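Local coordinates for putative uncharacterized protein gbs1890 (Streptococcus agalactiae NEM316, PDB 4TKZ) that probably acts as an EIIA component of a sugar phosphotransferase system, relaying a phosphoryl group toward imported sugar, as relatives of the mannose-type family do, at residues Gly10-Pro13 and Asp14-Ser18; Ala37-Ser40 and Ser41-Arg45; Ser89-Asn92 and Leu93-Met97. All blocks are in the same frame, centred on the assembly; numbering follows the deposited sequence.

Interaction 1 (Gly10-Pro13 and Asp14-Ser18); sequences GNFP and DGILS
Helix 12-24 starts with three successive i to i+4 backbone bonds, in which Gly15 N, Ile16 N and Leu17 N donate to Asn11 O, Phe12 O and Pro13 O, each at 2.9 Å. Asn11 holds the N-cap position, yet its amide makes no capping bond. With CG turned beside its own backbone N (chi1 -67°), the amide runs alongside the carboxylate of Asp14 instead, both pointing the same way and their planes only 16° apart. Asn11 ND2 donates to Asp14 OD2 over 3.2 Å; the bond is bent, and it reaches the oxygen from above the carboxylate plane. The other oxygen, Asp14 OD1, is gripped by Asn34 on strand 30-35. The acid sits in the first turn, where the helix dipole would be expected to favour its negative charge. Pro13 lacks an N-H to offer, which costs nothing so early in a helix, and its side chain rests on strand 3-9. This is the beta-alpha-beta unit of strand 3-9, helix 12-24 and strand 30-35, and in relatives the phosphorylated histidine lies at the end of that first strand. Phe12 and Ile16 lie side by side one turn apart, Phe12 CE1 and Ile16 CD1 meeting at 4.1 Å, and Ile16 also rests on Ile6 of strand 3-9. A chi1 of -176° turns the Phe12 ring outward beside Ile16, with CE1 nearest; both side chains also touch Leu91. Ile16 CG2 is 3.5 Å from Pro13 O, and Leu17 CG lies 3.2 Å from the same carbonyl oxygen, so aliphatic groups crowd round this bonded oxygen. Farther along, Ser18 OG donates to Gly15 O at 2.6 Å and accepts from Asn11 N of the second subunit.

Interaction 2 (Ala37-Ser40 and Ser41-Arg45); sequences AGMS and SNDVR
Ser40 and Asp43 exchange hydrogen bonds between side chain and backbone in both directions, a capping box at the start of helix 41-52. Ser40 N donates to Asp43 OD2 at 2.9 Å in a nearly straight bond (N-H...O 173°), though it meets the oxygen from above the carboxylate plane, 42° out of it. In return Asp43 N donates to Ser40 OG over 3.1 Å. The serine reaches that N-H because its hydroxyl lies between its backbone N and its carbonyl carbon (chi1 72°), which carries OG over the open end of the first turn, while the Asp43 carboxylate folds back toward the preceding loop. The backbone bonds to Ser40 O are weak: Val44 N reaches it at 3.4 Å, and Asp43 N makes a further weak bond to the same carbonyl oxygen. The apolar part belongs to Met39. Its chain bends at the last torsion, so that CE swings back against the helix, 3.9 Å from Val44 CG2, the two side chains meeting at about a right angle. The same methyl lies 4.0 Å from Asp43 CB, so it spans the two residues. Val44 CG2 in turn lies 3.6 Å from Ser40 O, and Val44 also packs on Val72 of helix 68-76, the neighbouring helix against which Ser41 and Arg45 lean as well. Arg45, which takes no part in the box, forms a salt bridge with Glu79. Two side-chain bonds thus supply acceptors for Ser40 N and Asp43 N at a largely solvent-facing helix start, where Asp43 N otherwise has only its weak bond to Ser40 O; the carboxylate, lying near the N-terminal end of the helix dipole, is probably stabilised in its ionised form, and the methionine methyl lies against Asp43 CB beside the box.

Interaction 3 (Ser89-Asn92 and Leu93-Met97); sequences SGLN and LSMLM
Asn92 caps helix 93-102 with its side-chain carbonyl: OD1 accepts from Met95 N at 2.9 Å, the donor lying almost in line with the C=O. A chi1 of 57° sets the amide between the backbone N and the carbonyl carbon, from where OD1 swings over the first turn; Leu96 N then bonds to Asn92 O at 3.3 Å. The tight part is Met95, which points back across the loop. SD rests 3.6 Å from Leu91 CA, and a bend at the last torsion brings CE up to two carbonyl oxygens, 3.4 Å from Ser89 O and 3.7 Å from Gly90 O. The apolar flank is looser: Leu91 CD1 stays 4.1 Å from Met95 SD and 4.4 Å from Leu96 CB, its packing continuing into Leu61 and Ile6. No flank is plainly open to water, though a glycerol lies beside Ser94. The amide nitrogen Asn92 ND2 bonds to Ser120 O and to Gly90 O of the second subunit, so one side chain caps its helix and bridges the dimer. The arrangement is a classical asparagine N-cap where a strand of the parallel sheet passes into its helix, here at the subunit interface.

Overall arrangement
All three interactions sit at starts of helices that follow strands of the parallel sheet, and their burial differs. Interaction 3 is wholly buried; interaction 1 is partly buried and interaction 2 lies at the surface. Interactions 1 and 3 touch directly, Phe12 CE1 coming 3.5 Å from Leu91 CD2 and Ile16 packing on Leu96, so helices 12-24 and 93-102 share one apolar core, and both also meet the second subunit. Interaction 2 stands apart, its centre about 17 Å from that of interaction 1, against helix 68-76. The chemistry follows: a charged capping box at the surface, a neutral amide cap buried at the subunit interface, and an amide-carboxylate pair between them in burial.

Interaction 1 (Gly10-Pro13 and Asp14-Ser18)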
ATOM      1  N   GLY A  10     -10.126  -6.713  -1.591  1.00 17.37           N
ATOM      2  CA  GLY A  10      -9.732  -7.412  -2.800  1.00 21.04           C
ATOM      3  C   GLY A  10      -8.554  -8.328  -2.560  1.00 21.01           C
ATOM      4  O   GLY A  10      -8.418  -8.896  -1.472  1.00 19.04           O
ATOM      5  N   ASN A  11      -7.708  -8.478  -3.577  1.00 18.19           N
ATOM      6  CA  ASN A  11      -6.497  -9.272  -3.447  1.00 20.07           C
ATOM      7  C   ASN A  11      -5.248  -8.408  -3.223  1.00 22.52           C
ATOM      8  O   ASN A  11      -4.146  -8.814  -3.553  1.00 21.53           O
ATOM      9  CB  ASN A  11      -6.338 -10.210  -4.652  1.00 20.90           C
ATOM     10  CG  ASN A  11      -7.425 -11.285  -4.691  1.00 29.21           C
ATOM     11  OD1 ASN A  11      -8.403 -11.174  -5.429  1.00 28.94           O
ATOM     12  ND2 ASN A  11      -7.264 -12.317  -3.876  1.00 25.29           N
ATOM     13  N   PHE A  12      -5.453  -7.218  -2.658  1.00 18.73           N
ATOM     14  CA  PHE A  12      -4.376  -6.362  -2.129  1.00 18.14           C
ATOM     15  C   PHE A  12      -3.408  -7.176  -1.256  1.00 17.93           C
ATOM     16  O   PHE A  12      -2.204  -7.064  -1.443  1.00 16.98           O
ATOM     17  CB  PHE A  12      -5.023  -5.193  -1.348  1.00 20.38           C
ATOM     18  CG  PHE A  12      -4.067  -4.123  -0.802  1.00 22.51           C
ATOM     19  CD1 PHE A  12      -2.942  -4.438  -0.042  1.00 20.41           C
ATOM     20  CD2 PHE A  12      -4.395  -2.783  -0.957  1.00 22.40           C
ATOM     21  CE1 PHE A  12      -2.129  -3.441   0.482  1.00 28.62           C
ATOM     22  CE2 PHE A  12      -3.585  -1.774  -0.442  1.00 19.67           C
ATOM     23  CZ  PHE A  12      -2.452  -2.105   0.280  1.00 23.57           C
ATOM     24  N   PRO A  13      -3.911  -7.983  -0.295  1.00 15.84           N
ATOM     25  CA  PRO A  13      -2.906  -8.731   0.479  1.00 16.78           C
ATOM     26  C   PRO A  13      -2.031  -9.635  -0.386  1.00 17.51           C
ATOM     27  O   PRO A  13      -0.811  -9.642  -0.189  1.00 18.90           O
ATOM     28  CB  PRO A  13      -3.761  -9.575   1.433  1.00 20.53           C
ATOM     29  CG  PRO A  13      -4.984  -8.736   1.647  1.00 18.75           C
ATOM     30  CD  PRO A  13      -5.268  -8.179   0.273  1.00 14.60           C
ATOM     31  N   ASP A  14      -2.620 -10.367  -1.329  1.00 15.32           N
ATOM     32  CA  ASP A  14      -1.813 -11.220  -2.200  1.00 13.78           C
ATOM     33  C   ASP A  14      -0.815 -10.407  -2.995  1.00 16.74           C
ATOM     34  O   ASP A  14       0.317 -10.836  -3.201  1.00 18.18           O
ATOM     35  CB  ASP A  14      -2.690 -11.982  -3.188  1.00 16.74           C
ATOM     36  CG  ASP A  14      -3.418 -13.128  -2.552  1.00 22.86           C
ATOM     37  OD1 ASP A  14      -2.981 -13.590  -1.480  1.00 22.66           O
ATOM     38  OD2 ASP A  14      -4.430 -13.561  -3.139  1.00 22.26           O
ATOM     39  N   GLY A  15      -1.254  -9.243  -3.464  1.00 20.08           N
ATOM     40  CA  GLY A  15      -0.411  -8.407  -4.296  1.00 18.62           C
ATOM     41  C   GLY A  15       0.770  -7.833  -3.538  1.00 19.73           C
ATOM     42  O   GLY A  15       1.898  -7.852  -4.039  1.00 16.91           O
ATOM     43  N   ILE A  16       0.534  -7.309  -2.340  1.00 17.00           N
ATOM     44  CA  ILE A  16       1.644  -6.742  -1.567  1.00 16.86           C
ATOM     45  C   ILE A  16       2.567  -7.850  -1.043  1.00 17.85           C
ATOM     46  O   ILE A  16       3.779  -7.652  -0.915  1.00 21.21           O
ATOM     47  CB  ILE A  16       1.175  -5.783  -0.439  1.00 23.21           C
ATOM     48  CG1 ILE A  16       2.337  -4.891   0.016  1.00 20.30           C
ATOM     49  CG2 ILE A  16       0.583  -6.546   0.742  1.00 19.45           C
ATOM     50  CD1 ILE A  16       1.898  -3.745   0.894  1.00 20.13           C
ATOM     51  N   LEU A  17       2.002  -9.028  -0.785  1.00 19.84           N
ATOM     52  CA  LEU A  17       2.815 -10.190  -0.427  1.00 17.40           C
ATOM     53  C   LEU A  17       3.721 -10.627  -1.575  1.00 18.21           C
ATOM     54  O   LEU A  17       4.843 -11.089  -1.350  1.00 20.03           O
ATOM     55  CB  LEU A  17       1.935 -11.359   0.039  1.00 17.54           C
ATOM     56  CG  LEU A  17       1.397 -11.213   1.452  1.00 21.92           C
ATOM     57  CD1 LEU A  17       0.367 -12.304   1.734  1.00 22.23           C
ATOM     58  CD2 LEU A  17       2.550 -11.262   2.452  1.00 19.17           C
ATOM     59  N   SER A  18       3.252 -10.457  -2.809  1.00 18.10           N
ATOM     60  CA  SER A  18       4.093 -10.761  -3.967  1.00 17.94           C
ATOM     61  C   SER A  18       5.249  -9.770  -4.083  1.00 21.10           C
ATOM     62  O   SER A  18       6.304 -10.118  -4.608  1.00 20.00           O
ATOM     63  CB  SER A  18       3.277 -10.803  -5.266  1.00 17.40           C
ATOM     64  OG  SER A  18       2.936  -9.505  -5.714  1.00 18.48           O
TER

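Interaction 2 (Ala37-Ser40 and Ser41-Arg45)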
ATOM      1  N   ALA A  37     -14.789  -9.677  -3.030  1.00 25.22           N
ATOM      2  CA  ALA A  37     -16.217  -9.540  -3.278  1.00 25.80           C
ATOM      3  C   ALA A  37     -16.919 -10.840  -2.938  1.00 29.93           C
ATOM      4  O   ALA A  37     -16.480 -11.919  -3.341  1.00 29.04           O
ATOM      5  CB  ALA A  37     -16.481  -9.165  -4.720  1.00 33.24           C
ATOM      6  N   GLY A  38     -18.005 -10.724  -2.183  1.00 30.36           N
ATOM      7  CA  GLY A  38     -18.768 -11.879  -1.754  1.00 33.06           C
ATOM      8  C   GLY A  38     -18.568 -12.171  -0.281  1.00 30.29           C
ATOM      9  O   GLY A  38     -19.418 -12.798   0.352  1.00 29.22           O
ATOM     10  N   MET A  39     -17.444 -11.719   0.269  1.00 25.27           N
ATOM     11  CA  MET A  39     -17.150 -11.960   1.678  1.00 30.09           C
ATOM     12  C   MET A  39     -17.871 -10.989   2.596  1.00 25.49           C
ATOM     13  O   MET A  39     -17.983  -9.793   2.301  1.00 29.52           O
ATOM     14  CB  MET A  39     -15.651 -11.870   1.946  1.00 23.90           C
ATOM     15  CG  MET A  39     -14.900 -13.151   1.700  1.00 29.65           C
ATOM     16  SD  MET A  39     -13.130 -12.841   1.874  1.00 27.81           S
ATOM     17  CE  MET A  39     -12.971 -12.727   3.648  1.00 18.88           C
ATOM     18  N   SER A  40     -18.362 -11.515   3.713  1.00 24.13           N
ATOM     19  CA  SER A  40     -18.987 -10.700   4.730  1.00 22.55           C
ATOM     20  C   SER A  40     -17.946 -10.269   5.746  1.00 23.09           C
ATOM     21  O   SER A  40     -16.822 -10.781   5.769  1.00 25.86           O
ATOM     22  CB  SER A  40     -20.070 -11.497   5.460  1.00 22.69           C
ATOM     23  OG  SER A  40     -19.478 -12.470   6.305  1.00 27.15           O
ATOM     24  N   SER A  41     -18.333  -9.326   6.594  1.00 23.93           N
ATOM     25  CA  SER A  41     -17.493  -8.910   7.707  1.00 23.87           C
ATOM     26  C   SER A  41     -17.211 -10.094   8.639  1.00 23.85           C
ATOM     27  O   SER A  41     -16.086 -10.271   9.107  1.00 22.97           O
ATOM     28  CB  SER A  41     -18.153  -7.745   8.449  1.00 24.46           C
ATOM     29  OG  SER A  41     -17.411  -7.362   9.584  1.00 30.55           O
ATOM     30  N   ASN A  42     -18.223 -10.918   8.908  1.00 24.83           N
ATOM     31  CA  ASN A  42     -17.996 -12.070   9.771  1.00 20.14           C
ATOM     32  C   ASN A  42     -16.967 -13.040   9.176  1.00 19.94           C
ATOM     33  O   ASN A  42     -16.200 -13.665   9.915  1.00 23.34           O
ATOM     34  CB  ASN A  42     -19.317 -12.789  10.112  1.00 24.87           C
ATOM     35  CG  ASN A  42     -19.167 -13.769  11.264  1.00 24.92           C
ATOM     36  OD1 ASN A  42     -19.102 -14.982  11.059  1.00 30.94           O
ATOM     37  ND2 ASN A  42     -19.090 -13.245  12.480  1.00 24.33           N
ATOM     38  N   ASP A  43     -16.938 -13.151   7.851  1.00 21.25           N
ATOM     39  CA  ASP A  43     -15.977 -14.024   7.175  1.00 20.64           C
ATOM     40  C   ASP A  43     -14.547 -13.595   7.504  1.00 22.93           C
ATOM     41  O   ASP A  43     -13.676 -14.432   7.773  1.00 19.51           O
ATOM     42  CB  ASP A  43     -16.178 -13.987   5.661  1.00 27.52           C
ATOM     43  CG  ASP A  43     -17.439 -14.687   5.221  1.00 31.62           C
ATOM     44  OD1 ASP A  43     -17.901 -15.591   5.949  1.00 24.17           O
ATOM     45  OD2 ASP A  43     -17.959 -14.334   4.138  1.00 27.42           O
ATOM     46  N   VAL A  44     -14.320 -12.283   7.482  1.00 21.71           N
ATOM     47  CA  VAL A  44     -13.035 -11.710   7.874  1.00 21.60           C
ATOM     48  C   VAL A  44     -12.740 -12.001   9.338  1.00 21.67           C
ATOM     49  O   VAL A  44     -11.614 -12.353   9.697  1.00 20.12           O
ATOM     50  CB  VAL A  44     -13.011 -10.186   7.675  1.00 21.09           C
ATOM     51  CG1 VAL A  44     -11.642  -9.633   8.032  1.00 22.76           C
ATOM     52  CG2 VAL A  44     -13.344  -9.842   6.249  1.00 18.56           C
ATOM     53  N   ARG A  45     -13.755 -11.856  10.191  1.00 19.07           N
ATOM     54  CA  ARG A  45     -13.573 -12.113  11.611  1.00 20.17           C
ATOM     55  C   ARG A  45     -13.177 -13.559  11.864  1.00 18.19           C
ATOM     56  O   ARG A  45     -12.290 -13.822  12.672  1.00 20.19           O
ATOM     57  CB  ARG A  45     -14.845 -11.790  12.397  1.00 21.21           C
ATOM     58  CG  ARG A  45     -14.717 -12.072  13.882  1.00 26.13           C
ATOM     59  CD  ARG A  45     -15.905 -11.492  14.621  1.00 25.69           C
ATOM     60  NE  ARG A  45     -16.000 -11.981  15.989  1.00 26.38           N
ATOM     61  CZ  ARG A  45     -15.647 -11.281  17.061  1.00 33.71           C
ATOM     62  NH1 ARG A  45     -15.787 -11.808  18.270  1.00 30.18           N
ATOM     63  NH2 ARG A  45     -15.175 -10.049  16.928  1.00 22.50           N
TER

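Interaction 3 (Ser89-Asn92 and Leu93-Met97)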
ATOM      1  N   SER A  89      -3.679   0.956  10.238  1.00 18.76           N
ATOM      2  CA  SER A  89      -4.200   1.252   8.904  1.00 15.05           C
ATOM      3  C   SER A  89      -3.093   1.946   8.104  1.00 15.54           C
ATOM      4  O   SER A  89      -2.042   2.272   8.661  1.00 17.10           O
ATOM      5  CB  SER A  89      -5.421   2.155   8.975  1.00 17.54           C
ATOM      6  OG  SER A  89      -5.100   3.398   9.568  1.00 18.48           O
ATOM      7  N   GLY A  90      -3.332   2.164   6.810  1.00 16.17           N
ATOM      8  CA  GLY A  90      -2.415   2.924   5.965  1.00 16.44           C
ATOM      9  C   GLY A  90      -1.325   2.091   5.324  1.00 16.36           C
ATOM     10  O   GLY A  90      -0.294   2.621   4.919  1.00 20.70           O
ATOM     11  N   LEU A  91      -1.561   0.783   5.232  1.00 19.68           N
ATOM     12  CA  LEU A  91      -0.545  -0.174   4.790  1.00 13.90           C
ATOM     13  C   LEU A  91       0.117   0.224   3.478  1.00 14.20           C
ATOM     14  O   LEU A  91      -0.563   0.400   2.465  1.00 16.20           O
ATOM     15  CB  LEU A  91      -1.163  -1.570   4.636  1.00 18.07           C
ATOM     16  CG  LEU A  91      -0.312  -2.624   3.922  1.00 20.80           C
ATOM     17  CD1 LEU A  91       0.983  -2.885   4.686  1.00 19.49           C
ATOM     18  CD2 LEU A  91      -1.098  -3.914   3.757  1.00 18.39           C
ATOM     19  N   ASN A  92       1.434   0.398   3.524  1.00 15.78           N
ATOM     20  CA  ASN A  92       2.256   0.569   2.307  1.00 12.63           C
ATOM     21  C   ASN A  92       3.416  -0.419   2.329  1.00 15.47           C
ATOM     22  O   ASN A  92       3.570  -1.155   3.297  1.00 16.39           O
ATOM     23  CB  ASN A  92       2.696   2.027   2.076  1.00 14.28           C
ATOM     24  CG  ASN A  92       3.470   2.617   3.240  1.00 19.10           C
ATOM     25  OD1 ASN A  92       4.087   1.900   4.022  1.00 18.38           O
ATOM     26  ND2 ASN A  92       3.465   3.954   3.335  1.00 17.66           N
ATOM     27  N   LEU A  93       4.238  -0.485   1.281  1.00 13.11           N
ATOM     28  CA  LEU A  93       5.284  -1.501   1.299  1.00 12.89           C
ATOM     29  C   LEU A  93       6.328  -1.188   2.372  1.00 14.44           C
ATOM     30  O   LEU A  93       6.942  -2.097   2.926  1.00 18.89           O
ATOM     31  CB  LEU A  93       5.916  -1.714  -0.091  1.00 15.82           C
ATOM     32  CG  LEU A  93       6.921  -2.862  -0.278  1.00 16.99           C
ATOM     33  CD1 LEU A  93       6.367  -4.195   0.157  1.00 18.69           C
ATOM     34  CD2 LEU A  93       7.385  -2.955  -1.745  1.00 17.25           C
ATOM     35  N   SER A  94       6.514   0.094   2.679  1.00 17.27           N
ATOM     36  CA  SER A  94       7.432   0.502   3.741  1.00 16.98           C
ATOM     37  C   SER A  94       7.017  -0.100   5.083  1.00 15.18           C
ATOM     38  O   SER A  94       7.862  -0.592   5.840  1.00 19.76           O
ATOM     39  CB  SER A  94       7.450   2.028   3.876  1.00 19.98           C
ATOM     40  OG  SER A  94       8.123   2.640   2.791  1.00 22.82           O
ATOM     41  N   MET A  95       5.724  -0.032   5.366  1.00 19.46           N
ATOM     42  CA  MET A  95       5.166  -0.578   6.606  1.00 14.61           C
ATOM     43  C   MET A  95       5.483  -2.068   6.689  1.00 17.81           C
ATOM     44  O   MET A  95       5.971  -2.563   7.713  1.00 17.20           O
ATOM     45  CB  MET A  95       3.653  -0.341   6.645  1.00 19.47           C
ATOM     46  CG  MET A  95       3.010  -0.697   7.959  1.00 21.78           C
ATOM     47  SD  MET A  95       1.249  -0.354   7.931  1.00 17.93           S
ATOM     48  CE  MET A  95       1.248   1.428   8.108  1.00 16.08           C
ATOM     49  N   LEU A  96       5.243  -2.777   5.590  1.00 17.08           N
ATOM     50  CA  LEU A  96       5.455  -4.224   5.548  1.00 17.56           C
ATOM     51  C   LEU A  96       6.924  -4.605   5.653  1.00 17.48           C
ATOM     52  O   LEU A  96       7.295  -5.504   6.413  1.00 19.23           O
ATOM     53  CB  LEU A  96       4.863  -4.816   4.262  1.00 16.22           C
ATOM     54  CG  LEU A  96       4.972  -6.332   4.111  1.00 16.26           C
ATOM     55  CD1 LEU A  96       4.434  -7.082   5.351  1.00 20.35           C
ATOM     56  CD2 LEU A  96       4.220  -6.761   2.857  1.00 17.58           C
ATOM     57  N   MET A  97       7.770  -3.929   4.885  1.00 20.17           N
ATOM     58  CA  MET A  97       9.185  -4.266   4.908  1.00 17.46           C
ATOM     59  C   MET A  97       9.781  -4.013   6.295  1.00 18.51           C
ATOM     60  O   MET A  97      10.570  -4.815   6.795  1.00 18.38           O
ATOM     61  CB  MET A  97       9.945  -3.492   3.826  1.00 18.15           C
ATOM     62  CG  MET A  97       9.588  -3.882   2.380  1.00 23.49           C
ATOM     63  SD  MET A  97       9.693  -5.651   2.009  1.00 22.99           S
ATOM     64  CE  MET A  97      11.412  -5.962   2.430  1.00 22.53           C
TER